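Local coordinates for vascular protein tyrosine phosphatase 1 (Rattus norvegicus, PDB 3I36) that probably removes phosphate from phosphotyrosine in proteins, as the catalytic domain of a receptor-type tyrosine phosphatase, at residues P106-K111 and L260-E265. Numbering follows the deposited sequence.
Sequences PGYHSK and LIYQIE
Tyr262 of helix 249-267 meets two consecutive aromatic residues of the loop joining strands 102-105 and 114-117, and does so with different parts of its side chain. Its CB lies over one face of the Tyr108 ring, 3.6 Å from the ring centroid, which qualifies as a CH-pi contact. The two phenol rings lie at only 20° to each other, but with centroids 5.5 Å apart they are slid so far that little of one covers the other. The face of Tyr262 instead receives the edge of His109: CE1 of the imidazole sits 3.3 Å from Tyr262 CE1, and planes at 84° define a T-shaped pair. Tyr108 reaches the helix because its CG stands anti to the backbone N (chi1 -176°). Replacing Tyr262 by an alanine would probably leave the imidazole edge without a ring to face and His109 freer to turn. One residue on, CA of Gln263 approaches Tyr108 CE1 obliquely at 3.8 Å. Beyond the contact, Arg224 makes a cation-pi interaction with Tyr262, and a hydrogen bond from Tyr108 OH to Glu267, on the same helix as Tyr262, holds the far end of the Tyr108 ring beside that helix. Away from the catalytic site, Tyr108, His109 and Tyr262 thus form an aromatic cluster at the surface of the phosphatase domain, joining the loop after strand 102-105 to helix 249-267 through ring-ring and CH-pi contacts.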
loop_
_atom_site.group_PDB
_atom_site.type_symbol
_atom_site.label_atom_id
_atom_site.label_comp_id
_atom_site.label_asym_id
_atom_site.label_seq_id
_atom_site.Cartn_x
_atom_site.Cartn_y
_atom_site.Cartn_z
ATOM N N PRO A 106 -6.240 -7.730 -0.713
ATOM C CA PRO A 106 -5.668 -9.061 -0.846
ATOM C C PRO A 106 -4.250 -8.986 -1.379
ATOM O O PRO A 106 -3.858 -8.108 -2.180
ATOM C CB PRO A 106 -6.596 -9.743 -1.862
ATOM C CG PRO A 106 -7.903 -8.957 -1.734
ATOM C CD PRO A 106 -7.439 -7.555 -1.549
ATOM N N GLY A 107 -3.467 -9.943 -0.918
ATOM C CA GLY A 107 -2.188 -10.184 -1.524
ATOM C C GLY A 107 -2.302 -11.493 -2.264
ATOM O O GLY A 107 -3.391 -12.046 -2.461
ATOM N N TYR A 108 -1.161 -11.999 -2.668
ATOM C CA TYR A 108 -1.135 -13.275 -3.352
ATOM C C TYR A 108 -1.706 -14.393 -2.476
ATOM O O TYR A 108 -2.423 -15.262 -2.959
ATOM C CB TYR A 108 0.292 -13.597 -3.751
ATOM C CG TYR A 108 0.382 -14.860 -4.561
ATOM C CD1 TYR A 108 0.057 -14.854 -5.904
ATOM C CD2 TYR A 108 0.790 -16.048 -3.982
ATOM C CE1 TYR A 108 0.130 -16.001 -6.659
ATOM C CE2 TYR A 108 0.893 -17.215 -4.744
ATOM C CZ TYR A 108 0.554 -17.175 -6.074
ATOM O OH TYR A 108 0.630 -18.310 -6.840
ATOM N N HIS A 109 -1.412 -14.342 -1.182
ATOM C CA HIS A 109 -1.740 -15.436 -0.274
ATOM C C HIS A 109 -3.073 -15.339 0.448
ATOM O O HIS A 109 -3.719 -16.359 0.701
ATOM C CB HIS A 109 -0.603 -15.644 0.717
ATOM C CG HIS A 109 0.671 -16.041 0.051
ATOM N ND1 HIS A 109 1.664 -15.137 -0.255
ATOM C CD2 HIS A 109 1.087 -17.237 -0.429
ATOM C CE1 HIS A 109 2.653 -15.764 -0.867
ATOM N NE2 HIS A 109 2.327 -17.039 -0.985
ATOM N N SER A 110 -3.502 -14.133 0.788
ATOM C CA SER A 110 -4.739 -14.034 1.535
ATOM C C SER A 110 -5.389 -12.684 1.357
ATOM O O SER A 110 -4.761 -11.721 0.927
ATOM C CB SER A 110 -4.491 -14.262 3.020
ATOM O OG SER A 110 -4.257 -13.002 3.644
ATOM N N LYS A 111 -6.663 -12.642 1.709
ATOM C CA LYS A 111 -7.497 -11.481 1.503
ATOM C C LYS A 111 -7.025 -10.331 2.382
ATOM O O LYS A 111 -7.365 -9.180 2.152
ATOM C CB LYS A 111 -8.943 -11.854 1.844
ATOM C CG LYS A 111 -9.976 -10.792 1.526
ATOM C CD LYS A 111 -11.392 -11.298 1.808
ATOM C CE LYS A 111 -11.783 -11.129 3.267
ATOM N NZ LYS A 111 -13.232 -11.435 3.479
ATOM N N LEU A 260 2.253 -9.584 -8.256
ATOM C CA LEU A 260 2.737 -10.036 -9.550
ATOM C C LEU A 260 3.977 -10.882 -9.396
ATOM O O LEU A 260 4.149 -11.874 -10.097
ATOM C CB LEU A 260 3.065 -8.836 -10.426
ATOM C CG LEU A 260 1.799 -8.218 -10.995
ATOM C CD1 LEU A 260 2.106 -6.818 -11.471
ATOM C CD2 LEU A 260 1.278 -9.115 -12.124
ATOM N N ILE A 261 4.865 -10.484 -8.493
ATOM C CA ILE A 261 6.095 -11.252 -8.325
ATOM C C ILE A 261 5.775 -12.651 -7.834
ATOM O O ILE A 261 6.314 -13.637 -8.345
ATOM C CB ILE A 261 7.079 -10.553 -7.375
ATOM C CG1 ILE A 261 7.597 -9.256 -8.030
ATOM C CG2 ILE A 261 8.214 -11.498 -6.996
ATOM C CD1 ILE A 261 8.374 -8.343 -7.064
ATOM N N TYR A 262 4.877 -12.759 -6.862
ATOM C CA TYR A 262 4.496 -14.094 -6.408
ATOM C C TYR A 262 3.915 -14.912 -7.549
ATOM O O TYR A 262 4.237 -16.083 -7.712
ATOM C CB TYR A 262 3.465 -14.015 -5.312
ATOM C CG TYR A 262 4.041 -13.772 -3.946
ATOM C CD1 TYR A 262 4.896 -14.695 -3.359
ATOM C CD2 TYR A 262 3.698 -12.638 -3.225
ATOM C CE1 TYR A 262 5.410 -14.485 -2.097
ATOM C CE2 TYR A 262 4.196 -12.418 -1.957
ATOM C CZ TYR A 262 5.055 -13.344 -1.396
ATOM O OH TYR A 262 5.540 -13.128 -0.129
ATOM N N GLN A 263 3.038 -14.281 -8.318
ATOM C CA GLN A 263 2.372 -14.895 -9.460
ATOM C C GLN A 263 3.415 -15.447 -10.427
ATOM O O GLN A 263 3.349 -16.583 -10.881
ATOM C CB GLN A 263 1.574 -13.803 -10.174
ATOM C CG GLN A 263 0.130 -14.111 -10.486
ATOM C CD GLN A 263 -0.643 -12.852 -10.865
ATOM O OE1 GLN A 263 -0.155 -12.009 -11.624
ATOM N NE2 GLN A 263 -1.849 -12.721 -10.338
ATOM N N ILE A 264 4.370 -14.584 -10.773
ATOM C CA ILE A 264 5.444 -14.955 -11.682
ATOM C C ILE A 264 6.226 -16.125 -11.099
ATOM O O ILE A 264 6.478 -17.121 -11.770
ATOM C CB ILE A 264 6.418 -13.771 -11.893
ATOM C CG1 ILE A 264 5.807 -12.736 -12.837
ATOM C CG2 ILE A 264 7.764 -14.265 -12.440
ATOM C CD1 ILE A 264 6.556 -11.406 -12.815
ATOM N N GLU A 265 6.612 -15.994 -9.840
ATOM C CA GLU A 265 7.438 -17.001 -9.182
ATOM C C GLU A 265 6.699 -18.327 -9.048
ATOM O O GLU A 265 7.265 -19.382 -9.286
ATOM C CB GLU A 265 7.866 -16.494 -7.801
ATOM C CG GLU A 265 8.924 -15.433 -7.906
ATOM C CD GLU A 265 9.316 -14.830 -6.571
ATOM O OE1 GLU A 265 8.632 -15.094 -5.559
ATOM O OE2 GLU A 265 10.315 -14.089 -6.555
#